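Local atomic coordinates of staphylococcal enterotoxin-like toxin (Staphylococcus aureus, PDB entry 4DXG), a protein that binds sialylated, fucosylated glycans of the sialyl Lewis X type and probably helps the bacterium evade host immune cells, as related superantigen-like proteins do. Residues A[21-26]-A[141-146]; A[31-36]-A[47-52]; A[61-66]-A[187-192]. One frame throughout, in Å; residues are numbered along the deposited sequence. Where two conformers were deposited one is given.

Interaction 1: residues A[21-26]-A[141-146]; sequences AYYTKP and LDFKLR. With PIN (piperazine-N,N'-bis(2-ethanesulfonic acid)), chain C.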
loop_
_atom_site.group_PDB
_atom_site.type_symbol
_atom_site.label_atom_id
_atom_site.label_comp_id
_atom_site.label_asym_id
_atom_site.label_seq_id
_atom_site.Cartn_x
_atom_site.Cartn_y
_atom_site.Cartn_z
ATOM N N ALA A 21 12.516 -6.260 5.371
ATOM C CA ALA A 21 12.173 -5.661 6.654
ATOM C C ALA A 21 11.099 -4.593 6.487
ATOM O O ALA A 21 10.219 -4.475 7.336
ATOM C CB ALA A 21 13.396 -5.081 7.352
ATOM N N TYR A 22 11.149 -3.824 5.400
ATOM C CA TYR A 22 10.129 -2.812 5.195
ATOM C C TYR A 22 8.780 -3.512 5.045
ATOM O O TYR A 22 7.819 -3.168 5.753
ATOM C CB TYR A 22 10.414 -1.882 4.013
ATOM C CG TYR A 22 9.350 -0.821 3.887
ATOM C CD1 TYR A 22 9.331 0.284 4.737
ATOM C CD2 TYR A 22 8.312 -0.946 2.951
ATOM C CE1 TYR A 22 8.312 1.251 4.645
ATOM C CE2 TYR A 22 7.292 0.028 2.844
ATOM C CZ TYR A 22 7.303 1.106 3.706
ATOM O OH TYR A 22 6.317 2.056 3.600
ATOM N N TYR A 23 8.723 -4.530 4.183
ATOM C CA TYR A 23 7.435 -5.149 3.811
ATOM C C TYR A 23 6.971 -6.272 4.753
ATOM O O TYR A 23 5.974 -6.932 4.509
ATOM C CB TYR A 23 7.452 -5.587 2.353
ATOM C CG TYR A 23 7.308 -4.427 1.364
ATOM C CD1 TYR A 23 6.037 -3.851 1.127
ATOM C CD2 TYR A 23 8.430 -3.889 0.674
ATOM C CE1 TYR A 23 5.851 -2.803 0.235
ATOM C CE2 TYR A 23 8.257 -2.829 -0.266
ATOM C CZ TYR A 23 6.937 -2.295 -0.468
ATOM O OH TYR A 23 6.665 -1.269 -1.357
ATOM N N THR A 24 7.687 -6.473 5.845
ATOM C CA THR A 24 7.145 -7.306 6.907
ATOM C C THR A 24 6.745 -6.456 8.124
ATOM O O THR A 24 6.251 -6.975 9.114
ATOM C CB THR A 24 8.110 -8.469 7.333
ATOM O OG1 THR A 24 9.355 -7.919 7.809
ATOM C CG2 THR A 24 8.349 -9.435 6.161
ATOM N N LYS A 25 6.941 -5.151 8.041
ATOM C CA LYS A 25 6.458 -4.245 9.094
ATOM C C LYS A 25 4.929 -4.391 9.341
ATOM O O LYS A 25 4.148 -4.650 8.411
ATOM C CB LYS A 25 6.761 -2.803 8.724
ATOM C CG LYS A 25 8.153 -2.353 9.006
ATOM C CD LYS A 25 8.488 -1.229 8.039
ATOM C CE LYS A 25 7.930 0.079 8.473
ATOM N NZ LYS A 25 8.856 0.605 9.534
ATOM N N PRO A 26 4.496 -4.217 10.590
ATOM C CA PRO A 26 3.052 -4.313 10.783
ATOM C C PRO A 26 2.324 -3.135 10.163
ATOM O O PRO A 26 2.919 -2.059 9.945
ATOM C CB PRO A 26 2.888 -4.283 12.301
ATOM C CG PRO A 26 4.214 -3.811 12.858
ATOM C CD PRO A 26 5.203 -3.640 11.744
ATOM N N LEU A 141 -2.358 -1.889 -1.493
ATOM C CA LEU A 141 -2.308 -3.004 -2.415
ATOM C C LEU A 141 -0.894 -3.490 -2.483
ATOM O O LEU A 141 -0.670 -4.675 -2.297
ATOM C CB LEU A 141 -2.757 -2.564 -3.798
ATOM C CG LEU A 141 -4.249 -2.384 -3.957
ATOM C CD1 LEU A 141 -4.436 -1.633 -5.234
ATOM C CD2 LEU A 141 -5.041 -3.688 -3.953
ATOM N N ASP A 142 0.042 -2.558 -2.706
ATOM C CA ASP A 142 1.475 -2.815 -2.777
ATOM C C ASP A 142 1.922 -3.437 -1.502
ATOM O O ASP A 142 2.599 -4.466 -1.535
ATOM C CB ASP A 142 2.234 -1.509 -2.973
ATOM C CG ASP A 142 3.752 -1.669 -2.880
ATOM O OD1 ASP A 142 4.393 -2.156 -3.865
ATOM O OD2 ASP A 142 4.329 -1.218 -1.850
ATOM N N PHE A 143 1.554 -2.836 -0.362
ATOM C CA PHE A 143 2.023 -3.367 0.921
ATOM C C PHE A 143 1.478 -4.763 1.242
ATOM O O PHE A 143 2.232 -5.672 1.613
ATOM C CB PHE A 143 1.736 -2.427 2.067
ATOM C CG PHE A 143 2.560 -2.727 3.295
ATOM C CD1 PHE A 143 3.864 -2.237 3.406
ATOM C CD2 PHE A 143 2.023 -3.455 4.355
ATOM C CE1 PHE A 143 4.627 -2.470 4.528
ATOM C CE2 PHE A 143 2.810 -3.727 5.516
ATOM C CZ PHE A 143 4.116 -3.255 5.579
ATOM N N LYS A 144 0.170 -4.935 1.102
ATOM C CA LYS A 144 -0.420 -6.223 1.403
ATOM C C LYS A 144 -0.013 -7.340 0.413
ATOM O O LYS A 144 0.131 -8.515 0.815
ATOM C CB LYS A 144 -1.923 -6.102 1.519
ATOM C CG LYS A 144 -2.378 -5.582 2.863
ATOM C CD LYS A 144 -3.897 -5.468 2.868
ATOM C CE LYS A 144 -4.381 -4.964 4.202
ATOM N NZ LYS A 144 -5.729 -4.312 4.108
ATOM N N LEU A 145 0.187 -6.997 -0.858
ATOM C CA LEU A 145 0.556 -8.047 -1.815
ATOM C C LEU A 145 2.010 -8.458 -1.606
ATOM O O LEU A 145 2.330 -9.639 -1.667
ATOM C CB LEU A 145 0.320 -7.636 -3.253
ATOM C CG LEU A 145 -1.129 -7.497 -3.681
ATOM C CD1 LEU A 145 -1.257 -6.694 -5.010
ATOM C CD2 LEU A 145 -1.828 -8.855 -3.766
ATOM N N ARG A 146 2.885 -7.495 -1.313
ATOM C CA ARG A 146 4.271 -7.857 -1.083
ATOM C C ARG A 146 4.405 -8.655 0.188
ATOM O O ARG A 146 5.152 -9.647 0.228
ATOM C CB ARG A 146 5.205 -6.655 -1.078
ATOM C CG ARG A 146 5.390 -6.062 -2.419
ATOM C CD ARG A 146 6.579 -5.126 -2.442
ATOM N NE ARG A 146 6.384 -4.066 -3.440
ATOM C CZ ARG A 146 7.359 -3.356 -3.997
ATOM N NH1 ARG A 146 8.634 -3.594 -3.692
ATOM N NH2 ARG A 146 7.063 -2.394 -4.862
HETATM C C1 PIN C . -3.628 1.590 21.171
HETATM C C2 PIN C . -2.342 2.188 20.600
HETATM N N1 PIN C . -1.611 1.214 19.792
HETATM C C3 PIN C . -0.177 1.177 20.072
HETATM C C4 PIN C . -2.222 0.339 18.755
HETATM C "C1'" PIN C . 1.279 -1.042 16.166
HETATM C "C2'" PIN C . 1.306 0.195 17.082
HETATM N "N1'" PIN C . 0.124 0.150 17.975
HETATM C "C3'" PIN C . -1.284 0.314 17.526
HETATM C "C4'" PIN C . 0.361 -0.070 19.398
HETATM S S1 PIN C . -4.349 2.647 22.259
HETATM S "S1'" PIN C . 2.626 -1.276 15.172
HETATM O O1 PIN C . -5.766 2.237 22.315
HETATM O O2 PIN C . -3.726 2.465 23.585
HETATM O O3 PIN C . -4.145 4.084 21.905
HETATM O "O1'" PIN C . 2.129 -1.291 13.771
HETATM O "O2'" PIN C . 3.223 -2.593 15.553
HETATM O "O3'" PIN C . 3.663 -0.214 15.336
#

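Interaction 2: residues A[31-36]-A[47-52]; sequences KNEIGI and MNVVPD. With PIN (piperazine-N,N'-bis(2-ethanesulfonic acid)), chain C.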
loop_
_atom_site.group_PDB
_atom_site.type_symbol
_atom_site.label_atom_id
_atom_site.label_comp_id
_atom_site.label_asym_id
_atom_site.label_seq_id
_atom_site.Cartn_x
_atom_site.Cartn_y
_atom_site.Cartn_z
ATOM N N LYS A 31 -10.791 3.036 9.713
ATOM C CA LYS A 31 -11.973 3.182 8.863
ATOM C C LYS A 31 -13.029 4.163 9.420
ATOM O O LYS A 31 -13.097 4.378 10.640
ATOM C CB LYS A 31 -12.543 1.796 8.509
ATOM C CG LYS A 31 -11.458 0.965 7.808
ATOM C CD LYS A 31 -11.960 -0.316 7.104
ATOM C CE LYS A 31 -10.773 -1.207 6.705
ATOM N NZ LYS A 31 -10.848 -1.567 5.267
ATOM N N ASN A 32 -13.814 4.747 8.501
ATOM C CA ASN A 32 -14.884 5.701 8.816
ATOM C C ASN A 32 -14.475 6.780 9.831
ATOM O O ASN A 32 -15.134 7.009 10.846
ATOM C CB ASN A 32 -16.136 4.956 9.273
ATOM C CG ASN A 32 -16.535 3.852 8.320
ATOM O OD1 ASN A 32 -16.648 4.059 7.108
ATOM N ND2 ASN A 32 -16.770 2.668 8.866
ATOM N N GLU A 33 -13.371 7.445 9.544
ATOM C CA GLU A 33 -12.671 8.231 10.544
ATOM C C GLU A 33 -12.659 9.663 10.031
ATOM O O GLU A 33 -13.296 9.976 9.009
ATOM C CB GLU A 33 -11.288 7.607 10.732
ATOM C CG GLU A 33 -10.524 7.898 11.988
ATOM C CD GLU A 33 -11.234 7.601 13.282
ATOM O OE1 GLU A 33 -11.569 8.612 13.927
ATOM O OE2 GLU A 33 -11.428 6.406 13.667
ATOM N N ILE A 34 -11.999 10.549 10.759
ATOM C CA ILE A 34 -11.981 11.972 10.411
ATOM C C ILE A 34 -10.552 12.437 10.342
ATOM O O ILE A 34 -9.731 12.013 11.138
ATOM C CB ILE A 34 -12.691 12.816 11.495
ATOM C CG1 ILE A 34 -14.169 12.387 11.655
ATOM C CG2 ILE A 34 -12.552 14.335 11.213
ATOM C CD1 ILE A 34 -14.791 12.913 12.954
ATOM N N GLY A 35 -10.258 13.317 9.386
ATOM C CA GLY A 35 -8.906 13.865 9.205
ATOM C C GLY A 35 -8.940 15.361 9.428
ATOM O O GLY A 35 -9.834 16.039 8.934
ATOM N N ILE A 36 -7.969 15.854 10.183
ATOM C CA ILE A 36 -7.809 17.258 10.513
ATOM C C ILE A 36 -6.494 17.705 9.872
ATOM O O ILE A 36 -5.440 17.116 10.127
ATOM C CB ILE A 36 -7.747 17.442 12.081
ATOM C CG1 ILE A 36 -8.990 16.850 12.766
ATOM C CG2 ILE A 36 -7.501 18.872 12.500
ATOM C CD1 ILE A 36 -8.649 15.645 13.686
ATOM N N MET A 47 -2.100 15.107 7.414
ATOM C CA MET A 47 -3.437 14.854 7.943
ATOM C C MET A 47 -3.293 14.215 9.325
ATOM O O MET A 47 -2.534 13.263 9.507
ATOM C CB MET A 47 -4.263 13.965 7.017
ATOM C CG MET A 47 -5.725 14.037 7.343
ATOM S SD MET A 47 -6.750 12.935 6.368
ATOM C CE MET A 47 -7.161 13.915 4.915
ATOM N N ASN A 48 -3.995 14.774 10.304
ATOM C CA ASN A 48 -4.008 14.221 11.653
ATOM C C ASN A 48 -5.219 13.343 11.744
ATOM O O ASN A 48 -6.308 13.743 11.267
ATOM C CB ASN A 48 -4.115 15.329 12.692
ATOM C CG ASN A 48 -2.905 16.236 12.688
ATOM O OD1 ASN A 48 -1.867 15.910 13.264
ATOM N ND2 ASN A 48 -3.024 17.368 12.023
ATOM N N VAL A 49 -5.012 12.125 12.269
ATOM C CA VAL A 49 -6.094 11.220 12.558
ATOM C C VAL A 49 -5.927 10.723 13.993
ATOM O O VAL A 49 -4.823 10.391 14.400
ATOM C CB VAL A 49 -6.200 10.034 11.526
ATOM C CG1 VAL A 49 -7.429 9.155 11.826
ATOM C CG2 VAL A 49 -6.263 10.544 10.076
ATOM N N VAL A 50 -7.032 10.678 14.740
ATOM C CA VAL A 50 -7.067 10.259 16.115
ATOM C C VAL A 50 -8.068 9.082 16.353
ATOM O O VAL A 50 -9.222 9.288 16.807
ATOM C CB VAL A 50 -7.364 11.467 17.021
ATOM C CG1 VAL A 50 -7.222 11.087 18.476
ATOM C CG2 VAL A 50 -6.419 12.625 16.665
ATOM N N PRO A 51 -7.629 7.834 16.032
ATOM C CA PRO A 51 -8.483 6.658 16.149
ATOM C C PRO A 51 -8.510 6.137 17.570
ATOM O O PRO A 51 -9.528 5.570 17.970
ATOM C CB PRO A 51 -7.814 5.652 15.233
ATOM C CG PRO A 51 -6.332 6.061 15.256
ATOM C CD PRO A 51 -6.318 7.532 15.419
ATOM N N ASP A 52 -7.444 6.394 18.344
ATOM C CA ASP A 52 -7.213 5.802 19.697
ATOM C C ASP A 52 -6.523 6.847 20.561
ATOM O O ASP A 52 -6.590 8.030 20.182
ATOM C CB ASP A 52 -6.287 4.598 19.536
ATOM C CG ASP A 52 -5.002 4.924 18.712
ATOM O OD1 ASP A 52 -4.579 6.125 18.558
ATOM O OD2 ASP A 52 -4.393 3.957 18.217
HETATM C C1 PIN C . -3.628 1.590 21.171
HETATM C C2 PIN C . -2.342 2.188 20.600
HETATM N N1 PIN C . -1.611 1.214 19.792
HETATM C C3 PIN C . -0.177 1.177 20.072
HETATM C C4 PIN C . -2.222 0.339 18.755
HETATM C "C1'" PIN C . 1.279 -1.042 16.166
HETATM C "C2'" PIN C . 1.306 0.195 17.082
HETATM N "N1'" PIN C . 0.124 0.150 17.975
HETATM C "C3'" PIN C . -1.284 0.314 17.526
HETATM C "C4'" PIN C . 0.361 -0.070 19.398
HETATM S S1 PIN C . -4.349 2.647 22.259
HETATM S "S1'" PIN C . 2.626 -1.276 15.172
HETATM O O1 PIN C . -5.766 2.237 22.315
HETATM O O2 PIN C . -3.726 2.465 23.585
HETATM O O3 PIN C . -4.145 4.084 21.905
HETATM O "O1'" PIN C . 2.129 -1.291 13.771
HETATM O "O2'" PIN C . 3.223 -2.593 15.553
HETATM O "O3'" PIN C . 3.663 -0.214 15.336
HETATM O O HOH W 1 -9.513 11.811 13.724
#

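Interaction 3: residues A[61-66]-A[187-192]; sequences VGKDDK and MADVID. With SIA (N-acetyl-alpha-neuraminic acid), chain B.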
loop_
_atom_site.group_PDB
_atom_site.type_symbol
_atom_site.label_atom_id
_atom_site.label_comp_id
_atom_site.label_asym_id
_atom_site.label_seq_id
_atom_site.Cartn_x
_atom_site.Cartn_y
_atom_site.Cartn_z
ATOM N N VAL A 61 1.494 13.505 0.389
ATOM C CA VAL A 61 2.524 13.439 -0.673
ATOM C C VAL A 61 1.789 13.346 -1.993
ATOM O O VAL A 61 0.571 13.218 -1.986
ATOM C CB VAL A 61 3.431 12.182 -0.533
ATOM C CG1 VAL A 61 4.306 12.273 0.689
ATOM C CG2 VAL A 61 2.601 10.908 -0.516
ATOM N N GLY A 62 2.508 13.353 -3.112
ATOM C CA GLY A 62 1.883 13.147 -4.400
ATOM C C GLY A 62 0.665 14.028 -4.574
ATOM O O GLY A 62 0.690 15.222 -4.240
ATOM N N LYS A 63 -0.417 13.440 -5.066
ATOM C CA LYS A 63 -1.650 14.195 -5.358
ATOM C C LYS A 63 -2.515 14.576 -4.166
ATOM O O LYS A 63 -3.462 15.348 -4.327
ATOM C CB LYS A 63 -2.510 13.430 -6.353
ATOM C CG LYS A 63 -1.930 13.409 -7.746
ATOM C CD LYS A 63 -2.869 12.625 -8.666
ATOM C CE LYS A 63 -2.395 12.723 -10.135
ATOM N NZ LYS A 63 -2.695 11.442 -10.871
ATOM N N ASP A 64 -2.213 14.019 -2.989
ATOM C CA ASP A 64 -2.885 14.378 -1.746
ATOM C C ASP A 64 -2.646 15.818 -1.375
ATOM O O ASP A 64 -3.406 16.364 -0.602
ATOM C CB ASP A 64 -2.323 13.587 -0.568
ATOM C CG ASP A 64 -2.900 12.218 -0.447
ATOM O OD1 ASP A 64 -3.965 11.992 -1.095
ATOM O OD2 ASP A 64 -2.256 11.399 0.305
ATOM N N ASP A 65 -1.553 16.422 -1.834
ATOM C CA ASP A 65 -1.303 17.799 -1.430
ATOM C C ASP A 65 -2.395 18.781 -1.939
ATOM O O ASP A 65 -3.014 19.474 -1.123
ATOM C CB ASP A 65 0.080 18.270 -1.805
ATOM C CG ASP A 65 0.442 19.539 -1.084
ATOM O OD1 ASP A 65 0.523 19.496 0.179
ATOM O OD2 ASP A 65 0.604 20.586 -1.767
ATOM N N LYS A 66 -2.646 18.806 -3.255
ATOM C CA LYS A 66 -3.742 19.577 -3.832
ATOM C C LYS A 66 -5.151 19.109 -3.396
ATOM O O LYS A 66 -6.084 19.897 -3.387
ATOM C CB LYS A 66 -3.666 19.557 -5.370
ATOM C CG LYS A 66 -2.945 20.737 -6.023
ATOM C CD LYS A 66 -2.543 20.392 -7.484
ATOM C CE LYS A 66 -2.217 21.631 -8.379
ATOM N NZ LYS A 66 -1.107 22.524 -7.854
ATOM N N MET A 187 2.093 6.302 -3.197
ATOM C CA MET A 187 1.346 5.964 -1.979
ATOM C C MET A 187 0.064 6.775 -1.734
ATOM O O MET A 187 -0.756 6.423 -0.876
ATOM C CB MET A 187 2.274 6.040 -0.779
ATOM C CG MET A 187 3.312 4.932 -0.835
ATOM S SD MET A 187 4.444 5.160 0.483
ATOM C CE MET A 187 5.479 3.689 0.327
ATOM N N ALA A 188 -0.118 7.833 -2.523
ATOM C CA ALA A 188 -1.261 8.720 -2.435
ATOM C C ALA A 188 -2.239 8.412 -3.536
ATOM O O ALA A 188 -3.371 8.924 -3.519
ATOM C CB ALA A 188 -0.814 10.183 -2.550
ATOM N N ASP A 189 -1.819 7.601 -4.505
ATOM C CA ASP A 189 -2.679 7.300 -5.635
ATOM C C ASP A 189 -3.825 6.394 -5.190
ATOM O O ASP A 189 -3.626 5.471 -4.402
ATOM C CB ASP A 189 -1.877 6.680 -6.794
ATOM C CG ASP A 189 -1.038 7.726 -7.583
ATOM O OD1 ASP A 189 -1.441 8.911 -7.745
ATOM O OD2 ASP A 189 0.049 7.352 -8.068
ATOM N N VAL A 190 -5.033 6.663 -5.669
ATOM C CA VAL A 190 -6.160 5.803 -5.295
ATOM C C VAL A 190 -6.950 5.295 -6.522
ATOM O O VAL A 190 -6.972 5.913 -7.591
ATOM C CB VAL A 190 -7.095 6.455 -4.231
ATOM C CG1 VAL A 190 -6.306 6.981 -3.039
ATOM C CG2 VAL A 190 -7.864 7.589 -4.831
ATOM N N ILE A 191 -7.579 4.145 -6.351
ATOM C CA ILE A 191 -8.290 3.509 -7.430
ATOM C C ILE A 191 -9.588 2.834 -6.919
ATOM O O ILE A 191 -9.742 2.602 -5.686
ATOM C CB ILE A 191 -7.356 2.498 -8.207
ATOM C CG1 ILE A 191 -6.873 1.324 -7.332
ATOM C CG2 ILE A 191 -6.173 3.211 -8.896
ATOM C CD1 ILE A 191 -6.466 0.066 -8.185
ATOM N N ASP A 192 -10.512 2.536 -7.832
ATOM C CA ASP A 192 -11.760 1.863 -7.462
ATOM C C ASP A 192 -11.443 0.413 -7.238
ATOM O O ASP A 192 -11.038 -0.293 -8.157
ATOM C CB ASP A 192 -12.853 2.015 -8.539
ATOM C CG ASP A 192 -14.204 1.407 -8.111
ATOM O OD1 ASP A 192 -14.262 0.583 -7.146
ATOM O OD2 ASP A 192 -15.232 1.759 -8.739
HETATM C C1 SIA B . 1.985 1.556 -14.500
HETATM C C2 SIA B . 2.075 2.941 -15.178
HETATM C C3 SIA B . 1.415 2.855 -16.565
HETATM C C4 SIA B . -0.116 2.772 -16.494
HETATM C C5 SIA B . -0.735 3.832 -15.566
HETATM C C6 SIA B . 0.021 3.812 -14.236
HETATM C C7 SIA B . -0.428 4.868 -13.223
HETATM C C8 SIA B . 0.467 4.839 -11.994
HETATM C C9 SIA B . -0.107 5.653 -10.820
HETATM C C10 SIA B . -3.200 4.222 -15.696
HETATM C C11 SIA B . -4.516 3.593 -15.392
HETATM N N5 SIA B . -2.142 3.468 -15.368
HETATM O O1A SIA B . 2.164 0.526 -15.220
HETATM O O1B SIA B . 1.771 1.496 -13.255
HETATM O O4 SIA B . -0.749 2.937 -17.779
HETATM O O6 SIA B . 1.426 4.014 -14.487
HETATM O O7 SIA B . -0.256 6.140 -13.812
HETATM O O8 SIA B . 0.660 3.450 -11.653
HETATM O O9 SIA B . 0.756 5.489 -9.675
HETATM O O10 SIA B . -3.129 5.346 -16.184
HETATM O O HOH W 2 -0.195 10.586 -6.306
#

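Interaction 1: residues A[21-26]-A[141-146]
Y23 and F143 face each other with CA atoms 6.4 Å apart, where the chain leaves helix 17-22 through a type I turn (Y22 to K25) and passes the long helix 138-153. Their rings lie obliquely, planes 36° apart, with Y23 CD1 3.5 Å from F143 CD1. The ring of Y23 is the centre of the contact. R146 lays its aliphatic chain over one face, with CD 3.4 Å from the ring centroid, while the ring of Y22 backs the opposite face. The guanidinium lies 12° from the plane of the Y23 ring, with the phenol oxygen over it. At the ring edge, Y23 OH donates to D142 OD2; the 2.4 Å separation is shorter than a normal hydrogen bond and its exact length is doubtful. D142 OD1 is gripped side-on by R146, with NE at 2.8 Å and NH2 at 2.9 Å. F143, its CG anti to the backbone N (chi1 -162°), reaches the turn, its edge against Y22 in an offset edge-to-face pair and CZ 3.2 Å from K25 O. Y23 OH also accepts from L182 N. In this buried OB-fold/beta-grasp junction, R146 probably balances the carboxylate charge and, with Y22, clamps the Y23 ring.

Interaction 2: residues A[31-36]-A[47-52]
Strands 33-36 and 47-49 run antiparallel, the axes of these short segments at 140°, and pair through I36 and N48 before the chains splay apart at E33 and P51. I36 N donates to N48 O (2.9 Å), and N48 N returns the bond to I36 O at 2.8 Å. That same oxygen also accepts from N48 ND2 (3.1 Å). The side-chain amide reaches across to I36 O, the acceptor of its own backbone N-H, with CG beside the backbone N (chi1 -65°). The two nitrogens come to this oxygen from opposite faces of its plane, ND2 standing well above it. One step along, M47 SD packs directly on the backbone at G35, 3.7 Å from G35 CA. Farther along, where direct pairing has ended, a water accepts from V50 N and donates to I34 O, bridging the widening strands. The first torsion of E33 (chi1 -160°, CG anti to the backbone N) lays CG against V49 CG1 at 3.3 Å, and a bend at chi2 then carries the carboxylate alongside V50 and P51. Beyond the hairpin, D52 CB approaches a sulfonate oxygen of the buffer molecule PIN. The pair belongs to the OB-fold sheet: strand 71-74 flanks 33-37 through G35 and H73, strand 56-59 joins the other side through M47 and V49, and the side chain of V49 touches V78 of strand 76-80.

Interaction 3: residues A[61-66]-A[187-192]
V61 places CG2 between its backbone N and carbonyl carbon (chi1 -68° for CG1), which brings that methyl to A188 CB at 4.0 Å. V61 opens a type II' turn of the OB-fold domain, V61 to D64, that leads into helix 64-67 and here meets the beta-grasp domain. At the end of the turn D64, with CG beside the backbone N (chi1 -82°), brings its carboxylate against the same alanine methyl from another direction. G62 takes the positive phi of the turn, 49°, and its CA lies near A188. The methyl of A188 sits among V61, the turn backbone and D64: its CB is 3.4 Å from both V61 O and D64 OD2. No direct hydrogen bond crosses the contact. Instead a water accepts from K63 N and donates to D189 OD1, and K63 NZ lies 4.2 Å from that oxygen, beyond a salt bridge but close enough that the opposite charges probably attract. D189 divides its carboxylate between the two sides, with the second oxygen turned to the bound sialic acid. T175, R186 and K173 also hydrogen-bond this sugar, so the contact borders the glycan site, where the sialic acid O9 donates to D189 OD2 at 2.6 Å.

Overall arrangement
Interactions 1 and 3 both join the OB-fold domain to the beta-grasp domain, and their segments alternate along the chain, whereas interaction 2 stays inside the OB-fold sheet, and both of its segments fall between 21-26 and 141-146 in the sequence. The 21-26/141-146 contact is buried and rich in aromatic and charged groups; 61-66/187-192 is partly buried, smaller, and relies on a methyl and a water beside the glycan. Only 31-36/47-52 is carried by backbone pairing, its centre about 18 Å from the centre of the chain. Interactions 1 and 3 meet directly, L141 CD1 packing on I191 CD1 at 4.0 Å, while PIN is approached by both interactions 1 and 2.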